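Local coordinates for protein hyperpolarization-activated (Ih) channel (PDB 2PTM) that probably conducts potassium ions across the cell membrane as a voltage-gated channel and binds cyclic AMP in the C-terminal region described here, at residues V64-C69 with F86-V91; V76-G81 with G139-E144; E97-A102 with G112-F117; F116-G121 with C163-L168. All blocks are in the same frame, centred on the assembly; numbering follows the deposited sequence.

Contact 1. Residues V64-C69 with F86-V91; sequences VANYNC and FVTRVV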
# COMPACT_ATOMS: atom_id res chain seq x y z
N VAL A 64 1.05 -22.58 -10.33
CA VAL A 64 1.51 -22.90 -8.98
C VAL A 64 0.35 -22.94 -7.99
O VAL A 64 0.27 -23.85 -7.17
CB VAL A 64 2.61 -21.93 -8.50
CG1 VAL A 64 3.04 -22.30 -7.08
CG2 VAL A 64 3.81 -21.98 -9.45
N ALA A 65 -0.56 -21.97 -8.06
CA ALA A 65 -1.69 -21.98 -7.14
C ALA A 65 -2.58 -23.20 -7.37
O ALA A 65 -3.06 -23.83 -6.41
CB ALA A 65 -2.49 -20.69 -7.26
N ASN A 66 -2.79 -23.55 -8.63
CA ASN A 66 -3.59 -24.73 -8.95
C ASN A 66 -2.96 -26.00 -8.40
O ASN A 66 -3.66 -26.87 -7.89
CB ASN A 66 -3.80 -24.87 -10.46
CG ASN A 66 -5.09 -24.20 -10.93
OD1 ASN A 66 -6.18 -24.51 -10.45
ND2 ASN A 66 -4.96 -23.30 -11.88
N TYR A 67 -1.64 -26.10 -8.50
CA TYR A 67 -0.97 -27.30 -7.99
C TYR A 67 -1.01 -27.38 -6.46
O TYR A 67 -1.31 -28.43 -5.89
CB TYR A 67 0.47 -27.43 -8.48
CG TYR A 67 1.05 -28.79 -8.15
CD1 TYR A 67 0.90 -29.86 -9.02
CD2 TYR A 67 1.71 -29.01 -6.95
CE1 TYR A 67 1.42 -31.11 -8.72
CE2 TYR A 67 2.23 -30.26 -6.63
CZ TYR A 67 2.08 -31.30 -7.52
OH TYR A 67 2.59 -32.55 -7.22
N ASN A 68 -0.68 -26.28 -5.80
CA ASN A 68 -0.66 -26.26 -4.35
C ASN A 68 -2.05 -26.48 -3.75
O ASN A 68 -2.18 -27.02 -2.65
CB ASN A 68 -0.04 -24.96 -3.83
CG ASN A 68 1.42 -24.83 -4.21
OD1 ASN A 68 2.05 -25.80 -4.64
ND2 ASN A 68 1.96 -23.63 -4.05
N CYS A 69 -3.08 -26.09 -4.49
CA CYS A 69 -4.46 -26.23 -4.02
C CYS A 69 -5.19 -27.44 -4.62
O CYS A 69 -6.40 -27.57 -4.47
CB CYS A 69 -5.27 -24.95 -4.31
SG CYS A 69 -4.84 -23.51 -3.30
N PHE A 86 -13.28 -20.45 -13.20
CA PHE A 86 -13.74 -20.17 -11.83
C PHE A 86 -12.76 -20.73 -10.80
O PHE A 86 -12.31 -20.01 -9.91
CB PHE A 86 -15.15 -20.74 -11.58
CG PHE A 86 -15.63 -20.59 -10.14
CD1 PHE A 86 -16.12 -19.38 -9.67
CD2 PHE A 86 -15.58 -21.66 -9.26
CE1 PHE A 86 -16.54 -19.23 -8.36
CE2 PHE A 86 -16.02 -21.52 -7.94
CZ PHE A 86 -16.50 -20.31 -7.49
N VAL A 87 -12.43 -22.01 -10.93
CA VAL A 87 -11.49 -22.63 -9.99
C VAL A 87 -10.15 -21.88 -9.99
O VAL A 87 -9.60 -21.57 -8.94
CB VAL A 87 -11.26 -24.11 -10.30
CG1 VAL A 87 -10.26 -24.71 -9.32
CG2 VAL A 87 -12.58 -24.87 -10.27
N THR A 88 -9.63 -21.57 -11.17
CA THR A 88 -8.36 -20.85 -11.24
C THR A 88 -8.42 -19.49 -10.55
O THR A 88 -7.51 -19.11 -9.81
CB THR A 88 -7.88 -20.71 -12.70
OG1 THR A 88 -7.52 -22.00 -13.20
CG2 THR A 88 -6.68 -19.78 -12.77
N ARG A 89 -9.51 -18.76 -10.77
CA ARG A 89 -9.67 -17.44 -10.16
C ARG A 89 -9.66 -17.54 -8.63
O ARG A 89 -8.97 -16.78 -7.95
CB ARG A 89 -10.96 -16.78 -10.63
CG ARG A 89 -11.14 -15.35 -10.12
CD ARG A 89 -10.20 -14.40 -10.83
NE ARG A 89 -10.49 -14.31 -12.26
CZ ARG A 89 -9.75 -13.65 -13.14
NH1 ARG A 89 -8.65 -13.02 -12.75
NH2 ARG A 89 -10.11 -13.62 -14.42
N VAL A 90 -10.43 -18.48 -8.09
CA VAL A 90 -10.51 -18.65 -6.65
C VAL A 90 -9.16 -19.00 -6.04
O VAL A 90 -8.71 -18.33 -5.12
CB VAL A 90 -11.55 -19.72 -6.27
CG1 VAL A 90 -11.49 -20.02 -4.77
CG2 VAL A 90 -12.93 -19.25 -6.67
N VAL A 91 -8.51 -20.04 -6.56
CA VAL A 91 -7.27 -20.51 -5.95
C VAL A 91 -6.19 -19.45 -5.97
O VAL A 91 -5.33 -19.44 -5.10
CB VAL A 91 -6.73 -21.84 -6.56
CG1 VAL A 91 -7.69 -23.01 -6.28
CG2 VAL A 91 -6.45 -21.71 -8.05
O HOH W 1 -8.35 -24.86 -12.29
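Asn-66 reaches across to Thr-88 and Val-91, and its side chain can be followed atom by atom. CB only carries the group outward from helix 58-68. CG comes to 4.0 Å from Val-91 CG2, and at this carbon the amide branches over two kinds of surface. The oxygen branch rests against the valine, with Asn-66 OD1 3.7 Å from Val-91 CG2, while the same OD1 accepts a hydrogen bond from a water that also contacts Thr-88 OG1. The nitrogen branch gives the direct bond: Asn-66 ND2 donates to Thr-88 OG1 over 3.2 Å, nearly straight at 174°, with the oxygen close to the amide plane. Direct bond and water bridge together should fix the rotation of the amide, which crosses the threonine side chain at about a right angle. Thr-88 OG1, placed beside its own backbone N (chi1 -69°), also bonds to Ser-84 O. Without the amide, as with an alanine here, Thr-88 OG1 and the bridging water would probably lose their partner, and a gap would open beside Val-91 CG2.

Beside these polar atoms the contact is apolar. Val-91 sets CG1 3.7 Å from Cys-69 CB, and its CG2 lies 4.2 Å from Ala-65 CB.

Helix 58-68, consistent with the C-linker of HCN channels, packs across helix 84-93, which leads into the first strand of the cyclic nucleotide-binding domain; the axes of 64-68 and 86-91 approach to 9.2 Å and run at 90°. Val-87 and Val-91 also touch Val-73 of helix 70-75, and Asn-68 bonds to Tyr-20 of a second subunit.

Contact 2. Residues V76-G81 with G139-E144; sequences VPFFVG and GSYFGE. With CMP (adenosine-3',5'-cyclic-monophosphate), chain C.
Val-76 meets Gly-139 through a CA-H...O contact: Val-76 CA lies 3.3 Å from Gly-139 O, with 148° at the hydrogen. Val-76 CG2 comes equally near the same Gly-139 O, at 3.3 Å; the glycine is called for by its own backbone angles. A second feature is a T-shaped aromatic pair. The edge of Tyr-141 is directed toward the face of Phe-78, with ring planes at 77° and centroids 5.7 Å apart; Tyr-141 CE2 is 3.8 Å from Phe-78 CB.

Further along, Gly-143 and Glu-144 belong to the phosphate-binding cassette of the cyclic nucleotide-binding domain, where they hold the ribose 2'-hydroxyl of cyclic AMP. Gly-143 N donates to CMP O2' over 2.9 Å, and CMP O2' donates to Glu-144 OE1 over 2.7 Å. The bend of the Glu-144 chain at its second torsion (chi2 -76°) brings the carboxylate back to the sugar, while OE2 pairs with Arg-194. With an alanine in its place, the ribose hydroxyl would probably lose its acceptor and Arg-194 its carboxylate mate.

Strand 141-142, at the rim of its sheet, pairs with strand 114-118. Helix 181-192 covers both rings, through Met-183, Thr-186 and Met-187 on Phe-78 and Ile-190 on Tyr-141.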
# COMPACT_ATOMS: atom_id res chain seq x y z
N VAL A 76 -13.33 -30.38 -2.15
CA VAL A 76 -14.50 -29.51 -2.06
C VAL A 76 -15.55 -29.83 -3.13
O VAL A 76 -15.37 -29.48 -4.30
CB VAL A 76 -14.10 -28.02 -2.13
CG1 VAL A 76 -15.33 -27.13 -1.98
CG2 VAL A 76 -13.08 -27.70 -1.05
N PRO A 77 -16.65 -30.48 -2.72
CA PRO A 77 -17.70 -30.84 -3.68
C PRO A 77 -18.20 -29.61 -4.44
O PRO A 77 -18.61 -29.75 -5.59
CB PRO A 77 -18.81 -31.39 -2.78
CG PRO A 77 -18.09 -31.88 -1.55
CD PRO A 77 -16.99 -30.87 -1.34
N PHE A 78 -18.12 -28.44 -3.81
CA PHE A 78 -18.51 -27.18 -4.42
C PHE A 78 -17.86 -26.98 -5.80
O PHE A 78 -18.48 -26.45 -6.72
CB PHE A 78 -18.16 -26.02 -3.47
CG PHE A 78 -18.42 -24.65 -4.04
CD1 PHE A 78 -19.71 -24.24 -4.34
CD2 PHE A 78 -17.37 -23.76 -4.24
CE1 PHE A 78 -19.95 -22.98 -4.85
CE2 PHE A 78 -17.60 -22.50 -4.76
CZ PHE A 78 -18.89 -22.10 -5.06
N PHE A 79 -16.61 -27.44 -5.93
CA PHE A 79 -15.85 -27.24 -7.17
C PHE A 79 -16.14 -28.28 -8.25
O PHE A 79 -15.62 -28.17 -9.36
CB PHE A 79 -14.35 -27.23 -6.89
CG PHE A 79 -13.88 -26.05 -6.10
CD1 PHE A 79 -14.33 -24.77 -6.39
CD2 PHE A 79 -12.97 -26.21 -5.07
CE1 PHE A 79 -13.89 -23.68 -5.67
CE2 PHE A 79 -12.53 -25.13 -4.34
CZ PHE A 79 -12.99 -23.86 -4.63
N VAL A 80 -16.96 -29.27 -7.93
CA VAL A 80 -17.28 -30.34 -8.88
C VAL A 80 -18.06 -29.80 -10.07
O VAL A 80 -19.15 -29.24 -9.91
CB VAL A 80 -18.04 -31.47 -8.19
N GLY A 81 -17.50 -29.98 -11.27
CA GLY A 81 -18.15 -29.55 -12.49
C GLY A 81 -18.05 -28.05 -12.74
O GLY A 81 -18.58 -27.55 -13.74
N GLY A 139 -12.45 -30.29 3.16
CA GLY A 139 -13.25 -30.16 1.95
C GLY A 139 -14.51 -29.34 2.13
O GLY A 139 -15.20 -29.04 1.17
N SER A 140 -14.81 -28.98 3.37
CA SER A 140 -15.99 -28.16 3.61
C SER A 140 -15.59 -26.68 3.65
O SER A 140 -14.42 -26.34 3.46
CB SER A 140 -16.70 -28.59 4.91
OG SER A 140 -17.97 -28.00 5.00
N TYR A 141 -16.56 -25.81 3.86
CA TYR A 141 -16.26 -24.39 3.96
C TYR A 141 -17.25 -23.75 4.91
O TYR A 141 -18.29 -24.34 5.21
CB TYR A 141 -16.28 -23.72 2.59
CG TYR A 141 -17.60 -23.76 1.85
CD1 TYR A 141 -18.70 -23.06 2.32
CD2 TYR A 141 -17.73 -24.46 0.66
CE1 TYR A 141 -19.91 -23.08 1.65
CE2 TYR A 141 -18.94 -24.48 -0.03
CZ TYR A 141 -20.02 -23.79 0.47
OH TYR A 141 -21.22 -23.80 -0.22
N PHE A 142 -16.92 -22.57 5.41
CA PHE A 142 -17.81 -21.88 6.34
C PHE A 142 -17.51 -20.40 6.33
O PHE A 142 -16.46 -19.98 5.85
CB PHE A 142 -17.66 -22.45 7.76
CG PHE A 142 -16.26 -22.29 8.33
CD1 PHE A 142 -15.88 -21.10 8.94
CD2 PHE A 142 -15.34 -23.33 8.26
CE1 PHE A 142 -14.59 -20.95 9.48
CE2 PHE A 142 -14.05 -23.19 8.78
CZ PHE A 142 -13.67 -22.01 9.39
N GLY A 143 -18.43 -19.61 6.87
CA GLY A 143 -18.26 -18.17 6.97
C GLY A 143 -18.78 -17.46 5.73
O GLY A 143 -18.50 -16.29 5.50
N GLU A 144 -19.55 -18.19 4.92
CA GLU A 144 -20.08 -17.61 3.69
C GLU A 144 -21.39 -16.86 3.90
O GLU A 144 -21.72 -15.95 3.14
CB GLU A 144 -20.27 -18.70 2.62
CG GLU A 144 -21.54 -19.52 2.76
CD GLU A 144 -21.47 -20.56 3.86
OE1 GLU A 144 -20.41 -20.72 4.49
OE2 GLU A 144 -22.49 -21.24 4.10
P CMP C . -21.36 -17.15 8.84
O1P CMP C . -22.72 -16.73 9.48
O2P CMP C . -20.72 -16.21 7.93
O5' CMP C . -20.53 -17.60 10.14
C5' CMP C . -20.63 -18.84 10.80
C4' CMP C . -20.67 -20.02 9.83
O4' CMP C . -21.15 -21.25 10.36
C3' CMP C . -21.75 -19.71 8.81
O3' CMP C . -21.70 -18.54 8.07
C2' CMP C . -21.94 -21.00 8.01
O2' CMP C . -20.82 -21.19 7.16
C1' CMP C . -21.71 -21.98 9.21
N9 CMP C . -22.93 -22.60 9.64
C8 CMP C . -24.01 -22.04 10.37
N7 CMP C . -24.97 -22.94 10.64
C5 CMP C . -24.53 -24.13 10.05
C6 CMP C . -25.06 -25.45 9.94
N6 CMP C . -26.27 -25.77 10.52
N1 CMP C . -24.35 -26.40 9.26
C2 CMP C . -23.15 -26.06 8.73
N3 CMP C . -22.52 -24.87 8.75
C4 CMP C . -23.23 -23.94 9.43

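Contact 3. Residues E97-A102 with G112-F117; sequences EVFQPA and GDRMFF
The guanidinium of Arg-114 and the carboxylate of Glu-97 lie nearly coplanar, 24° apart, and meet side-on. Arg-114 NE donates to Glu-97 OE2 over 2.8 Å and Arg-114 NH2 to Glu-97 OE1 over 2.9 Å, each oxygen using its syn lone pair. The NH2 bond stays close to the guanidinium plane; the NE bond is tilted from it. At another edge of the same group, Arg-114 NH1 reaches Asp-113 OD1 over 2.9 Å. One face of the guanidinium carries Phe-116 CZ, 3.3 Å above its plane and displaced toward the rim. Phe-99 instead comes to the guanidinium at its edge, Phe-99 CZ being 4.0 Å from Arg-114 NH2, with the two planes 23° apart. The rim of the Phe-116 ring also faces the acid, Phe-116 CE1 lying 3.7 Å from Glu-97 OE1 near the ring plane.

Two outstretched chains coming from opposite directions make this possible. Arg-114 starts with CG wedged between its backbone N and carbonyl carbon (chi1 65°) and then runs extended to NE, while Glu-97 is extended beyond CG. The arginine has a further carboxylate in Glu-58 of a third subunit, and Glu-97 OE2 is also bonded to Ser-167 OG. These acids probably stabilise the arginine's positive charge, and the network also joins two subunits.

In the antiparallel beta roll of the cyclic nucleotide-binding domain these are next-but-one strands, the axes of 97-99 and 114-117 passing 10.0 Å apart. Strand 163-169 runs between them, and Phe-99 and Phe-116 both pack on its Leu-165 and on Val-105 of strand 104-106.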
# COMPACT_ATOMS: atom_id res chain seq x y z
N GLU A 97 -4.20 -19.88 5.96
CA GLU A 97 -4.28 -19.52 7.38
C GLU A 97 -4.19 -20.79 8.19
O GLU A 97 -4.65 -21.84 7.74
CB GLU A 97 -5.61 -18.79 7.70
CG GLU A 97 -5.74 -17.40 7.04
CD GLU A 97 -6.94 -16.62 7.54
OE1 GLU A 97 -7.26 -16.70 8.74
OE2 GLU A 97 -7.57 -15.91 6.72
N VAL A 98 -3.59 -20.70 9.37
CA VAL A 98 -3.54 -21.84 10.27
C VAL A 98 -4.12 -21.40 11.59
O VAL A 98 -3.83 -20.29 12.05
CB VAL A 98 -2.09 -22.34 10.49
CG1 VAL A 98 -2.01 -23.25 11.71
CG2 VAL A 98 -1.57 -23.07 9.26
N PHE A 99 -4.96 -22.25 12.19
CA PHE A 99 -5.50 -22.03 13.53
C PHE A 99 -5.23 -23.25 14.42
O PHE A 99 -4.94 -24.35 13.93
CB PHE A 99 -7.02 -21.73 13.48
CG PHE A 99 -7.36 -20.36 12.94
CD1 PHE A 99 -7.58 -19.28 13.80
CD2 PHE A 99 -7.50 -20.16 11.57
CE1 PHE A 99 -7.90 -18.03 13.31
CE2 PHE A 99 -7.82 -18.90 11.06
CZ PHE A 99 -8.02 -17.83 11.94
N GLN A 100 -5.33 -23.04 15.73
CA GLN A 100 -4.97 -24.04 16.73
C GLN A 100 -6.20 -24.53 17.49
O GLN A 100 -7.23 -23.87 17.49
CB GLN A 100 -3.96 -23.44 17.71
CG GLN A 100 -2.56 -23.30 17.09
CD GLN A 100 -1.64 -22.42 17.90
OE1 GLN A 100 -1.86 -21.22 18.02
NE2 GLN A 100 -0.57 -23.02 18.44
N PRO A 101 -6.09 -25.70 18.14
CA PRO A 101 -7.20 -26.26 18.91
C PRO A 101 -7.81 -25.24 19.86
O PRO A 101 -7.07 -24.51 20.53
CB PRO A 101 -6.54 -27.39 19.70
CG PRO A 101 -5.43 -27.83 18.84
CD PRO A 101 -4.92 -26.60 18.13
N ALA A 102 -9.15 -25.18 19.88
CA ALA A 102 -9.92 -24.26 20.71
C ALA A 102 -9.97 -22.79 20.23
O ALA A 102 -10.66 -21.97 20.82
CB ALA A 102 -9.50 -24.36 22.20
N GLY A 112 -18.36 -10.01 9.32
CA GLY A 112 -17.39 -10.91 8.71
C GLY A 112 -16.64 -10.25 7.57
O GLY A 112 -17.21 -9.48 6.81
N ASP A 113 -15.35 -10.55 7.47
CA ASP A 113 -14.53 -9.95 6.41
C ASP A 113 -14.04 -10.98 5.39
O ASP A 113 -13.42 -10.62 4.40
CB ASP A 113 -13.34 -9.17 7.00
CG ASP A 113 -12.37 -10.04 7.79
OD1 ASP A 113 -12.66 -11.23 8.02
OD2 ASP A 113 -11.31 -9.53 8.19
N ARG A 114 -14.33 -12.25 5.63
CA ARG A 114 -13.86 -13.31 4.73
C ARG A 114 -14.56 -14.64 5.04
O ARG A 114 -15.18 -14.78 6.10
CB ARG A 114 -12.33 -13.48 4.86
CG ARG A 114 -11.83 -13.97 6.23
CD ARG A 114 -10.35 -13.61 6.42
NE ARG A 114 -9.71 -14.33 7.52
CZ ARG A 114 -9.80 -13.98 8.80
NH1 ARG A 114 -10.54 -12.94 9.15
NH2 ARG A 114 -9.17 -14.69 9.73
N MET A 115 -14.47 -15.59 4.12
CA MET A 115 -14.96 -16.95 4.36
C MET A 115 -13.77 -17.90 4.29
O MET A 115 -12.67 -17.48 3.92
CB MET A 115 -16.01 -17.36 3.33
CG MET A 115 -15.45 -17.53 1.92
SD MET A 115 -16.61 -18.40 0.88
CE MET A 115 -16.67 -19.99 1.69
N PHE A 116 -14.01 -19.16 4.64
CA PHE A 116 -12.92 -20.13 4.82
C PHE A 116 -13.21 -21.47 4.17
O PHE A 116 -14.33 -21.99 4.28
CB PHE A 116 -12.69 -20.39 6.31
CG PHE A 116 -12.39 -19.16 7.10
CD1 PHE A 116 -11.08 -18.78 7.36
CD2 PHE A 116 -13.42 -18.37 7.60
CE1 PHE A 116 -10.80 -17.64 8.10
CE2 PHE A 116 -13.15 -17.23 8.33
CZ PHE A 116 -11.84 -16.86 8.58
N PHE A 117 -12.20 -22.04 3.51
CA PHE A 117 -12.26 -23.41 3.01
C PHE A 117 -11.35 -24.25 3.88
O PHE A 117 -10.22 -23.83 4.16
CB PHE A 117 -11.77 -23.47 1.56
CG PHE A 117 -12.68 -22.78 0.59
CD1 PHE A 117 -13.69 -23.47 -0.05
CD2 PHE A 117 -12.54 -21.42 0.34
CE1 PHE A 117 -14.53 -22.84 -0.94
CE2 PHE A 117 -13.39 -20.77 -0.55
CZ PHE A 117 -14.38 -21.48 -1.19

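Contact 4. Residues F116-G121 with C163-L168; sequences FFIQQG and CTLFSL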
# COMPACT_ATOMS: atom_id res chain seq x y z
N PHE A 116 -14.01 -19.16 4.64
CA PHE A 116 -12.92 -20.13 4.82
C PHE A 116 -13.21 -21.47 4.17
O PHE A 116 -14.33 -21.99 4.28
CB PHE A 116 -12.69 -20.39 6.31
CG PHE A 116 -12.39 -19.16 7.10
CD1 PHE A 116 -11.08 -18.78 7.36
CD2 PHE A 116 -13.42 -18.37 7.60
CE1 PHE A 116 -10.80 -17.64 8.10
CE2 PHE A 116 -13.15 -17.23 8.33
CZ PHE A 116 -11.84 -16.86 8.58
N PHE A 117 -12.20 -22.04 3.51
CA PHE A 117 -12.26 -23.41 3.01
C PHE A 117 -11.35 -24.25 3.88
O PHE A 117 -10.22 -23.83 4.16
CB PHE A 117 -11.77 -23.47 1.56
CG PHE A 117 -12.68 -22.78 0.59
CD1 PHE A 117 -13.69 -23.47 -0.05
CD2 PHE A 117 -12.54 -21.42 0.34
CE1 PHE A 117 -14.53 -22.84 -0.94
CE2 PHE A 117 -13.39 -20.77 -0.55
CZ PHE A 117 -14.38 -21.48 -1.19
N ILE A 118 -11.82 -25.42 4.30
CA ILE A 118 -11.02 -26.28 5.17
C ILE A 118 -10.15 -27.23 4.34
O ILE A 118 -10.66 -28.09 3.63
CB ILE A 118 -11.90 -27.13 6.11
CG1 ILE A 118 -12.80 -26.22 6.97
CG2 ILE A 118 -11.05 -28.02 7.00
CD1 ILE A 118 -13.79 -27.00 7.86
N GLN A 119 -8.84 -27.05 4.42
CA GLN A 119 -7.95 -28.01 3.79
C GLN A 119 -7.88 -29.21 4.70
O GLN A 119 -8.22 -30.34 4.31
CB GLN A 119 -6.55 -27.45 3.60
CG GLN A 119 -5.59 -28.49 3.00
CD GLN A 119 -4.23 -27.91 2.74
OE1 GLN A 119 -3.50 -27.57 3.68
NE2 GLN A 119 -3.88 -27.76 1.47
N GLN A 120 -7.46 -28.97 5.93
CA GLN A 120 -7.43 -30.04 6.92
C GLN A 120 -7.84 -29.56 8.29
O GLN A 120 -7.47 -28.46 8.70
CB GLN A 120 -6.05 -30.70 6.96
CG GLN A 120 -5.94 -31.84 5.96
CD GLN A 120 -4.67 -32.64 6.12
OE1 GLN A 120 -4.71 -33.82 6.46
NE2 GLN A 120 -3.53 -31.99 5.88
N GLY A 121 -8.62 -30.37 9.00
CA GLY A 121 -8.98 -30.05 10.36
C GLY A 121 -10.46 -30.27 10.61
O GLY A 121 -11.23 -30.56 9.70
N CYS A 163 -6.03 -26.55 12.41
CA CYS A 163 -6.76 -26.41 11.15
C CYS A 163 -5.94 -25.62 10.16
O CYS A 163 -5.39 -24.57 10.50
CB CYS A 163 -8.11 -25.72 11.35
SG CYS A 163 -9.29 -26.74 12.28
N THR A 164 -5.87 -26.12 8.94
CA THR A 164 -5.28 -25.36 7.86
C THR A 164 -6.42 -24.96 6.94
O THR A 164 -7.16 -25.81 6.44
CB THR A 164 -4.22 -26.18 7.12
OG1 THR A 164 -4.81 -27.41 6.67
CG2 THR A 164 -3.08 -26.52 8.06
N LEU A 165 -6.58 -23.66 6.77
CA LEU A 165 -7.71 -23.09 6.04
C LEU A 165 -7.19 -22.22 4.90
O LEU A 165 -6.03 -21.78 4.91
CB LEU A 165 -8.54 -22.20 6.98
CG LEU A 165 -8.96 -22.81 8.31
CD1 LEU A 165 -9.69 -21.78 9.17
CD2 LEU A 165 -9.82 -24.03 8.05
N PHE A 166 -8.05 -21.98 3.91
CA PHE A 166 -7.77 -20.98 2.89
C PHE A 166 -8.92 -20.01 2.89
O PHE A 166 -10.07 -20.41 2.71
CB PHE A 166 -7.62 -21.64 1.52
CG PHE A 166 -6.34 -22.40 1.36
CD1 PHE A 166 -5.21 -21.78 0.87
CD2 PHE A 166 -6.26 -23.73 1.74
CE1 PHE A 166 -4.02 -22.48 0.72
CE2 PHE A 166 -5.08 -24.44 1.60
CZ PHE A 166 -3.95 -23.81 1.10
N SER A 167 -8.63 -18.73 3.13
CA SER A 167 -9.71 -17.75 3.22
C SER A 167 -9.88 -16.98 1.91
O SER A 167 -8.93 -16.86 1.13
CB SER A 167 -9.46 -16.78 4.38
OG SER A 167 -8.24 -16.07 4.20
N LEU A 168 -11.09 -16.48 1.68
CA LEU A 168 -11.39 -15.61 0.56
C LEU A 168 -12.05 -14.36 1.13
O LEU A 168 -13.09 -14.45 1.78
CB LEU A 168 -12.37 -16.30 -0.40
CG LEU A 168 -12.60 -15.69 -1.77
CD1 LEU A 168 -11.33 -15.79 -2.62
CD2 LEU A 168 -13.76 -16.44 -2.44
O HOH W 2 -3.07 -29.37 5.51
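Phe-117 pairs with Phe-166 in an antiparallel ribbon in the beta roll of the cyclic nucleotide-binding domain; the ribbon carries a classic beta bulge, in which Gln-119 and Gln-120 both face Thr-164. Before the bulge, Phe-117 N to Phe-166 O (2.8 Å) and the reciprocal bond mark a hydrogen-bonded pair. At the bulge, Thr-164 O accepts from both Gln-119 N and Gln-120 N.

Side chains alternate between the faces. On the face of Phe-116, Ile-118, Leu-165 and Ser-167, Leu-165 uses its two methyls separately: Leu-165 CD2 lies 3.9 Å from Ile-118 CG1, the two chains side by side and pointing the same way, whereas Leu-165 CD1 meets Phe-116 CD1 at 3.8 Å from an oblique direction. This face is turned to Phe-142 of strand 141-142, itself part of the nucleotide pocket. Phe-166 lies on the other face; the extended Gln-119 crosses it obliquely, its amide plane 82° from the ring, bringing Gln-119 NE2 to the ring edge, 3.5 Å from Phe-166 CE2.

Thr-164 turns OG1 back over its own backbone (chi1 55°), toward the bulge. There one water donates to Gln-119 OE1 at 2.6 Å, accepts from Gln-120 NE2 at 2.7 Å, and lies 2.9 Å from Thr-164 OG1.

Contacts 3 and 4 share Phe-116 and Phe-117, and their centres lie 6 Å apart; the backbone pair Glu-97 O to Leu-165 N, 2.8 Å and probably a hydrogen bond, joins them. Contact 2 extends the same sheet from the other edge of strand 114-118, with Phe-142 O to Phe-116 N at 2.9 Å, and carries it to cyclic AMP. The side chain of Phe-116 is about 8 Å from the nucleotide, a layer away, its ring meeting that of the pocket residue Phe-142. Contact 1 lies on the helical side. It reaches contact 2 through Phe-86 CZ and Phe-78 CE2, 3.7 Å apart, and contact 4 through Cys-69 SG and Phe-166 CE1, 4.2 Å apart.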